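Local coordinates for protein dehalogenase (Rhodospirillaceae, PDB 6A41) that probably breaks carbon-halogen bonds as a dehalogenase built on a Rossmann-type scaffold of the short-chain dehydrogenase/reductase kind, at residues D215-G218 against A219-F223; A204-L208 against G209-K213; L89-L93 against G94-I98. All blocks are in the same frame, centred on the assembly; numbering follows the deposited sequence.

Interaction 1: residues D215-G218 against A219-F223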
loop_
_atom_site.group_PDB
_atom_site.type_symbol
_atom_site.label_atom_id
_atom_site.label_comp_id
_atom_site.label_asym_id
_atom_site.label_seq_id
_atom_site.Cartn_x
_atom_site.Cartn_y
_atom_site.Cartn_z
ATOM N N ASP A 215 7.664 -12.044 22.763
ATOM C CA ASP A 215 6.272 -12.311 23.133
ATOM C C ASP A 215 5.150 -11.548 22.425
ATOM O O ASP A 215 4.014 -12.077 22.342
ATOM C CB ASP A 215 6.093 -12.210 24.607
ATOM C CG ASP A 215 6.752 -13.455 25.306
ATOM O OD1 ASP A 215 7.252 -14.436 24.642
ATOM O OD2 ASP A 215 6.763 -13.435 26.516
ATOM N N GLU A 216 5.489 -10.343 21.943
ATOM C CA GLU A 216 4.576 -9.512 21.147
ATOM C C GLU A 216 4.455 -10.079 19.746
ATOM O O GLU A 216 3.322 -10.230 19.213
ATOM C CB GLU A 216 4.993 -8.022 21.059
ATOM C CG GLU A 216 4.756 -7.290 22.344
ATOM C CD GLU A 216 5.526 -5.946 22.534
ATOM O OE1 GLU A 216 6.633 -5.751 22.031
ATOM O OE2 GLU A 216 4.941 -5.090 23.234
ATOM N N LEU A 217 5.616 -10.366 19.164
ATOM C CA LEU A 217 5.594 -11.082 17.820
ATOM C C LEU A 217 4.887 -12.410 17.958
ATOM O O LEU A 217 4.045 -12.749 17.101
ATOM C CB LEU A 217 6.990 -11.221 17.309
ATOM C CG LEU A 217 7.175 -11.835 15.922
ATOM C CD1 LEU A 217 6.341 -11.205 14.901
ATOM C CD2 LEU A 217 8.606 -11.713 15.482
ATOM N N GLY A 218 5.227 -13.155 19.033
ATOM C CA GLY A 218 4.532 -14.454 19.247
ATOM C C GLY A 218 2.975 -14.324 19.392
ATOM O O GLY A 218 2.201 -15.128 18.798
ATOM N N ALA A 219 2.535 -13.334 20.144
ATOM C CA ALA A 219 1.144 -13.108 20.345
ATOM C C ALA A 219 0.449 -12.725 19.003
ATOM O O ALA A 219 -0.704 -13.128 18.769
ATOM C CB ALA A 219 0.794 -12.025 21.424
ATOM N N THR A 220 1.132 -11.951 18.187
ATOM C CA THR A 220 0.610 -11.630 16.843
ATOM C C THR A 220 0.405 -12.809 15.952
ATOM O O THR A 220 -0.628 -12.988 15.307
ATOM C CB THR A 220 1.438 -10.484 16.225
ATOM O OG1 THR A 220 1.427 -9.337 17.147
ATOM C CG2 THR A 220 0.830 -10.096 14.962
ATOM N N ILE A 221 1.431 -13.615 15.854
ATOM C CA ILE A 221 1.345 -14.874 15.114
ATOM C C ILE A 221 0.265 -15.790 15.673
ATOM O O ILE A 221 -0.580 -16.339 14.861
ATOM C CB ILE A 221 2.747 -15.532 15.051
ATOM C CG1 ILE A 221 3.789 -14.704 14.333
ATOM C CG2 ILE A 221 2.672 -16.975 14.582
ATOM C CD1 ILE A 221 5.246 -15.069 14.740
ATOM N N CYS A 222 0.203 -15.958 16.996
ATOM C CA CYS A 222 -0.842 -16.697 17.623
ATOM C C CYS A 222 -2.269 -16.186 17.318
ATOM O O CYS A 222 -3.182 -16.952 16.994
ATOM C CB CYS A 222 -0.666 -16.793 19.125
ATOM S SG CYS A 222 0.689 -17.926 19.531
ATOM N N PHE A 223 -2.414 -14.857 17.365
ATOM C CA PHE A 223 -3.677 -14.311 16.984
ATOM C C PHE A 223 -4.072 -14.753 15.514
ATOM O O PHE A 223 -5.229 -15.259 15.322
ATOM C CB PHE A 223 -3.707 -12.754 17.098
ATOM C CG PHE A 223 -4.973 -12.157 16.412
ATOM C CD1 PHE A 223 -6.214 -12.383 16.951
ATOM C CD2 PHE A 223 -4.846 -11.476 15.208
ATOM C CE1 PHE A 223 -7.424 -11.943 16.304
ATOM C CE2 PHE A 223 -5.972 -10.990 14.552
ATOM C CZ PHE A 223 -7.218 -11.227 15.090
#

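Interaction 2: residues A204-L208 against G209-K213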
loop_
_atom_site.group_PDB
_atom_site.type_symbol
_atom_site.label_atom_id
_atom_site.label_comp_id
_atom_site.label_asym_id
_atom_site.label_seq_id
_atom_site.Cartn_x
_atom_site.Cartn_y
_atom_site.Cartn_z
ATOM N N ALA A 204 15.355 5.885 18.144
ATOM C CA ALA A 204 14.979 7.217 17.604
ATOM C C ALA A 204 14.184 7.174 16.311
ATOM O O ALA A 204 13.448 8.100 16.065
ATOM C CB ALA A 204 16.204 8.097 17.362
ATOM N N GLN A 205 14.210 6.082 15.588
ATOM C CA GLN A 205 13.514 5.941 14.301
ATOM C C GLN A 205 12.299 4.988 14.330
ATOM O O GLN A 205 11.730 4.658 13.339
ATOM C CB GLN A 205 14.545 5.449 13.247
ATOM C CG GLN A 205 14.710 3.904 13.060
ATOM C CD GLN A 205 15.249 3.674 11.684
ATOM O OE1 GLN A 205 16.446 3.366 11.490
ATOM N NE2 GLN A 205 14.446 3.991 10.702
ATOM N N ILE A 206 11.933 4.554 15.535
ATOM C CA ILE A 206 10.716 3.769 15.765
ATOM C C ILE A 206 9.665 4.614 16.494
ATOM O O ILE A 206 9.967 5.087 17.594
ATOM C CB ILE A 206 11.059 2.582 16.624
ATOM C CG1 ILE A 206 12.142 1.705 15.966
ATOM C CG2 ILE A 206 9.844 1.725 16.936
ATOM C CD1 ILE A 206 12.736 0.669 16.899
ATOM N N PRO A 207 8.429 4.687 15.993
ATOM C CA PRO A 207 7.465 5.557 16.704
ATOM C C PRO A 207 7.200 5.219 18.170
ATOM O O PRO A 207 6.999 6.156 19.007
ATOM C CB PRO A 207 6.184 5.457 15.880
ATOM C CG PRO A 207 6.722 5.317 14.491
ATOM C CD PRO A 207 8.015 4.454 14.589
ATOM N N LEU A 208 7.236 3.943 18.519
ATOM C CA LEU A 208 7.030 3.619 19.893
ATOM C C LEU A 208 8.287 3.798 20.720
ATOM O O LEU A 208 8.272 3.605 21.883
ATOM C CB LEU A 208 6.573 2.179 19.986
ATOM C CG LEU A 208 5.107 1.967 19.564
ATOM C CD1 LEU A 208 4.834 0.498 19.749
ATOM C CD2 LEU A 208 4.113 2.764 20.354
ATOM N N GLY A 209 9.391 4.058 20.102
ATOM C CA GLY A 209 10.623 4.449 20.829
ATOM C C GLY A 209 11.283 3.306 21.569
ATOM O O GLY A 209 12.064 3.562 22.485
ATOM N N ARG A 210 11.082 2.060 21.134
ATOM C CA ARG A 210 11.624 0.890 21.801
ATOM C C ARG A 210 11.630 -0.291 20.825
ATOM O O ARG A 210 10.909 -0.242 19.842
ATOM C CB ARG A 210 10.801 0.525 23.068
ATOM C CG ARG A 210 9.403 -0.032 22.666
ATOM C CD ARG A 210 8.661 -0.608 23.819
ATOM N NE ARG A 210 7.304 -1.031 23.477
ATOM C CZ ARG A 210 6.922 -2.224 23.109
ATOM N NH1 ARG A 210 7.758 -3.302 22.937
ATOM N NH2 ARG A 210 5.629 -2.340 22.893
ATOM N N LEU A 211 12.406 -1.347 21.108
ATOM C CA LEU A 211 12.275 -2.619 20.391
ATOM C C LEU A 211 11.152 -3.445 20.897
ATOM O O LEU A 211 10.684 -3.279 22.031
ATOM C CB LEU A 211 13.554 -3.455 20.465
ATOM C CG LEU A 211 14.813 -2.892 19.937
ATOM C CD1 LEU A 211 15.890 -3.974 19.768
ATOM C CD2 LEU A 211 14.747 -2.162 18.654
ATOM N N GLY A 212 10.642 -4.310 20.036
ATOM C CA GLY A 212 9.561 -5.150 20.370
ATOM C C GLY A 212 10.039 -6.394 21.048
ATOM O O GLY A 212 11.234 -6.755 21.047
ATOM N N LYS A 213 9.125 -6.991 21.780
ATOM C CA LYS A 213 9.358 -8.218 22.505
ATOM C C LYS A 213 9.035 -9.445 21.696
ATOM O O LYS A 213 8.069 -9.467 20.880
ATOM C CB LYS A 213 8.512 -8.228 23.791
ATOM C CG LYS A 213 9.038 -7.123 24.700
ATOM C CD LYS A 213 8.453 -7.214 26.076
ATOM C CE LYS A 213 6.926 -7.284 26.070
ATOM N NZ LYS A 213 6.404 -6.509 27.273
#

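Interaction 3: residues L89-L93 against G94-I98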
loop_
_atom_site.group_PDB
_atom_site.type_symbol
_atom_site.label_atom_id
_atom_site.label_comp_id
_atom_site.label_asym_id
_atom_site.label_seq_id
_atom_site.Cartn_x
_atom_site.Cartn_y
_atom_site.Cartn_z
ATOM N N LEU A 89 22.548 -9.504 4.926
ATOM C CA LEU A 89 23.928 -9.105 4.631
ATOM C C LEU A 89 24.027 -7.731 4.066
ATOM O O LEU A 89 23.275 -7.336 3.128
ATOM C CB LEU A 89 24.549 -10.056 3.615
ATOM C CG LEU A 89 24.410 -11.530 3.961
ATOM C CD1 LEU A 89 24.808 -12.495 2.784
ATOM C CD2 LEU A 89 25.272 -11.816 5.181
ATOM N N LYS A 90 24.965 -6.948 4.608
ATOM C CA LYS A 90 25.230 -5.600 4.052
ATOM C C LYS A 90 25.784 -5.904 2.709
ATOM O O LYS A 90 26.789 -6.599 2.577
ATOM C CB LYS A 90 26.217 -4.762 4.890
ATOM C CG LYS A 90 26.304 -3.287 4.449
ATOM C CD LYS A 90 27.045 -2.336 5.429
ATOM C CE LYS A 90 26.868 -0.884 4.934
ATOM N NZ LYS A 90 27.762 -0.654 3.748
ATOM N N ALA A 91 25.137 -5.402 1.669
ATOM C CA ALA A 91 25.445 -5.760 0.298
ATOM C C ALA A 91 25.174 -4.610 -0.661
ATOM O O ALA A 91 24.172 -4.695 -1.440
ATOM C CB ALA A 91 24.630 -6.980 -0.122
ATOM N N PRO A 92 25.956 -3.511 -0.540
ATOM C CA PRO A 92 25.847 -2.474 -1.641
ATOM C C PRO A 92 26.001 -3.090 -3.021
ATOM O O PRO A 92 26.690 -4.124 -3.152
ATOM C CB PRO A 92 26.944 -1.446 -1.280
ATOM C CG PRO A 92 27.805 -2.136 -0.265
ATOM C CD PRO A 92 27.149 -3.323 0.306
ATOM N N LEU A 93 25.357 -2.499 -4.053
ATOM C CA LEU A 93 25.500 -2.961 -5.441
ATOM C C LEU A 93 26.865 -3.455 -5.805
ATOM O O LEU A 93 26.975 -4.542 -6.372
ATOM C CB LEU A 93 25.198 -1.830 -6.412
ATOM C CG LEU A 93 23.714 -1.766 -6.674
ATOM C CD1 LEU A 93 23.476 -0.513 -7.469
ATOM C CD2 LEU A 93 23.051 -2.938 -7.391
ATOM N N GLY A 94 27.875 -2.673 -5.477
ATOM C CA GLY A 94 29.260 -2.938 -5.843
ATOM C C GLY A 94 29.863 -4.093 -5.141
ATOM O O GLY A 94 30.871 -4.581 -5.596
ATOM N N GLU A 95 29.331 -4.561 -4.029
ATOM C CA GLU A 95 29.906 -5.714 -3.330
ATOM C C GLU A 95 28.958 -6.927 -3.257
ATOM O O GLU A 95 29.381 -7.963 -2.853
ATOM C CB GLU A 95 30.223 -5.355 -1.863
ATOM C CG GLU A 95 31.177 -4.192 -1.676
ATOM C CD GLU A 95 31.148 -3.665 -0.180
ATOM O OE1 GLU A 95 30.976 -4.477 0.739
ATOM O OE2 GLU A 95 31.206 -2.437 0.065
ATOM N N ALA A 96 27.684 -6.797 -3.641
ATOM C CA ALA A 96 26.712 -7.811 -3.381
ATOM C C ALA A 96 27.103 -9.040 -4.199
ATOM O O ALA A 96 27.521 -8.878 -5.322
ATOM C CB ALA A 96 25.319 -7.391 -3.825
ATOM N N ARG A 97 26.950 -10.225 -3.602
ATOM C CA ARG A 97 27.239 -11.455 -4.327
ATOM C C ARG A 97 25.924 -12.084 -4.774
ATOM O O ARG A 97 25.013 -12.357 -3.988
ATOM C CB ARG A 97 28.069 -12.471 -3.535
ATOM C CG ARG A 97 29.339 -11.905 -2.916
ATOM C CD ARG A 97 30.242 -12.945 -2.170
ATOM N NE ARG A 97 29.478 -14.035 -1.547
ATOM C CZ ARG A 97 29.961 -14.969 -0.710
ATOM N NH1 ARG A 97 31.251 -15.013 -0.350
ATOM N NH2 ARG A 97 29.131 -15.881 -0.249
ATOM N N ILE A 98 25.891 -12.383 -6.044
ATOM C CA ILE A 98 24.692 -12.933 -6.635
ATOM C C ILE A 98 24.311 -14.238 -5.973
ATOM O O ILE A 98 23.126 -14.502 -5.742
ATOM C CB ILE A 98 24.909 -13.177 -8.105
ATOM C CG1 ILE A 98 25.117 -11.853 -8.872
ATOM C CG2 ILE A 98 23.746 -13.955 -8.689
ATOM C CD1 ILE A 98 23.977 -10.887 -8.731
#

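Interaction 1: residues D215-G218 against A219-F223
Glu216 O is gripped twice by Thr220, one turn further along helix 214-225. Thr220 N comes to 3.0 Å from Glu216 O. Thr220 OG1 comes to 2.9 Å from Glu216 O and is the donor. Hydroxyl and amide reach this carbonyl oxygen from opposite faces of its plane, both tilted out of it. The torsion chi1 of -55° sets OG1 beside the backbone N of Thr220, where it can turn back to the preceding turn. The other bonds are regular helix bonds. Cys222 N to Gly218 O is 2.8 Å. Ile221 N to Leu217 O is 3.0 Å and almost straight, at 176°.

The side-chain contact is apolar. Leu217 and Ile221 cross at a slant, with Leu217 CG 3.9 Å from Ile221 CD1. Ile221 CD1 also folds back over the backbone, 3.5 Å from Leu217 O. Both residues rest on Val177 of strand 172-179, and Thr220 touches Leu237 of strand 236-239. Thr220 also packs on Phe223 of the second subunit, and the two Phe223 rings stack.

A valine in place of Thr220 would probably leave Glu216 O with the amide bond alone and put a methyl group against that carbonyl oxygen. Cys222 lies against Ile24 and Ala25 of helix 18-27. The chemistry implies that the buried hydroxyl of Thr220 is satisfied within its own helix, by a backbone oxygen, while the Leu217 and Ile221 side chains meet strand 172-179 with carbon.

Interaction 2: residues A204-L208 against G209-K213
Ile206 lays its CD1 methyl against Leu211, and the two side chains cross at about a right angle. Ile206 CD1 is 3.9 Å from Leu211 CD2. The same methyl lies 3.6 Å from Arg210 O, and Ile206 CG2 is 3.7 Å from Arg210 O. This carbonyl oxygen is therefore covered by two branches of one isoleucine. It is buried and has no polar partner in the model.

The chain folds back through a type I beta turn from Ile206 to Gly209. The turn is closed by a hydrogen bond from Gly209 N to Ile206 O, though the place of that oxygen is less sure. Gly209 has phi at 73°, and a side chain there would run into Leu208 O.

Arg210 leaves the turn with CG set between the backbone N and the carbonyl carbon, chi1 70°. From CG to NE the chain is extended. Its stem passes Leu208, with Arg210 CG 3.9 Å from Leu208 O. At the far end, Arg210 NH1 gives a hydrogen bond of 3.1 Å to Leu211 O, which lies somewhat off the guanidinium plane. Arg210 NH1 also makes a salt bridge with Glu216 OE1. Leu208 CD1 approaches the guanidinium obliquely, 4.3 Å from Arg210 NH2.

Leu208 and Arg210 also pack on Gly230 of the second subunit, and Pro207 on its Lys165. Within the chain, the loop joins helix 196-204 to helix 214-225, with Lys213 at the N-cap of the latter. The Leu208 backbone bonds to Gly241, just beyond strand 236-239. Gly212 bonds to Tyr181 and Glu183, which follow strand 172-179.

Interaction 3: residues L89-L93 against G94-I98
Pro92 O is the polar centre of this turn and accepts from two successive amides. The first hydrogen bond is from Glu95 N, 2.8 Å from Pro92 O, with an N-H...O angle of 152°. Its donor sits well above the carbonyl plane. The second is weak, from Ala96 N at 2.9 Å from Pro92 O, and bent to 125°. The Glu95 bond is the i to i+3 bond of a tight turn, with Leu93 and Gly94 at its corner. The Ala96 bond carries the curl one residue further.

The apolar contact is between two alanines. Ala91 CB meets Ala96 CB at 3.8 Å, methyl to methyl, where the two arms come together.

Other van der Waals contacts involve oxygen. Ala96 CB lies 3.6 Å from Pro92 O. The Glu95 side chain crosses the proline ring at a slant. Its CG is anti to the carbonyl carbon, chi1 -58°, and the chain runs extended from there. This brings the carboxylate over to the ring, with Glu95 OE2 3.4 Å from Pro92 CG and Glu95 CD 3.7 Å from it.

Charge plays a looser part. Lys90 NZ stays 5.3 Å from Glu95 OE2, so any attraction between them would act without contact.

Beyond the turn, Ala91 shares a backbone hydrogen bond with Asn145 of the same chain. In the third subunit, Glu166 accepts from Leu93 N, Gln117 donates to Leu93 O, and Phe113 packs on Leu93 and Ala96.

The whole is a surface loop of a Rossmann-type fold. It leads from strand 79-83 to the long helix 98-126, with Arg97 at the N-cap. In short-chain dehydrogenases/reductases, helices at this position commonly pair between subunits, and here the loop before the helix joins in that interface.

Interactions 1 and 2 follow one another along the chain and touch. Their centres are 17 Å apart, and Arg210 NH1 of interaction 2 makes a salt bridge of 2.8 Å with Glu216 OE1 of interaction 1. The same Glu216 OE1 accepts from Lys213 N, so loop and helix start are tied at one carboxylate. Both contacts border the second subunit. Interaction 3 stands apart and meets the third subunit instead. Its centre is 33 Å from that of interaction 1 and 28 Å from that of interaction 2. Its nearest atoms lie about 18 Å from those of interaction 1 and about 13 Å from those of interaction 2.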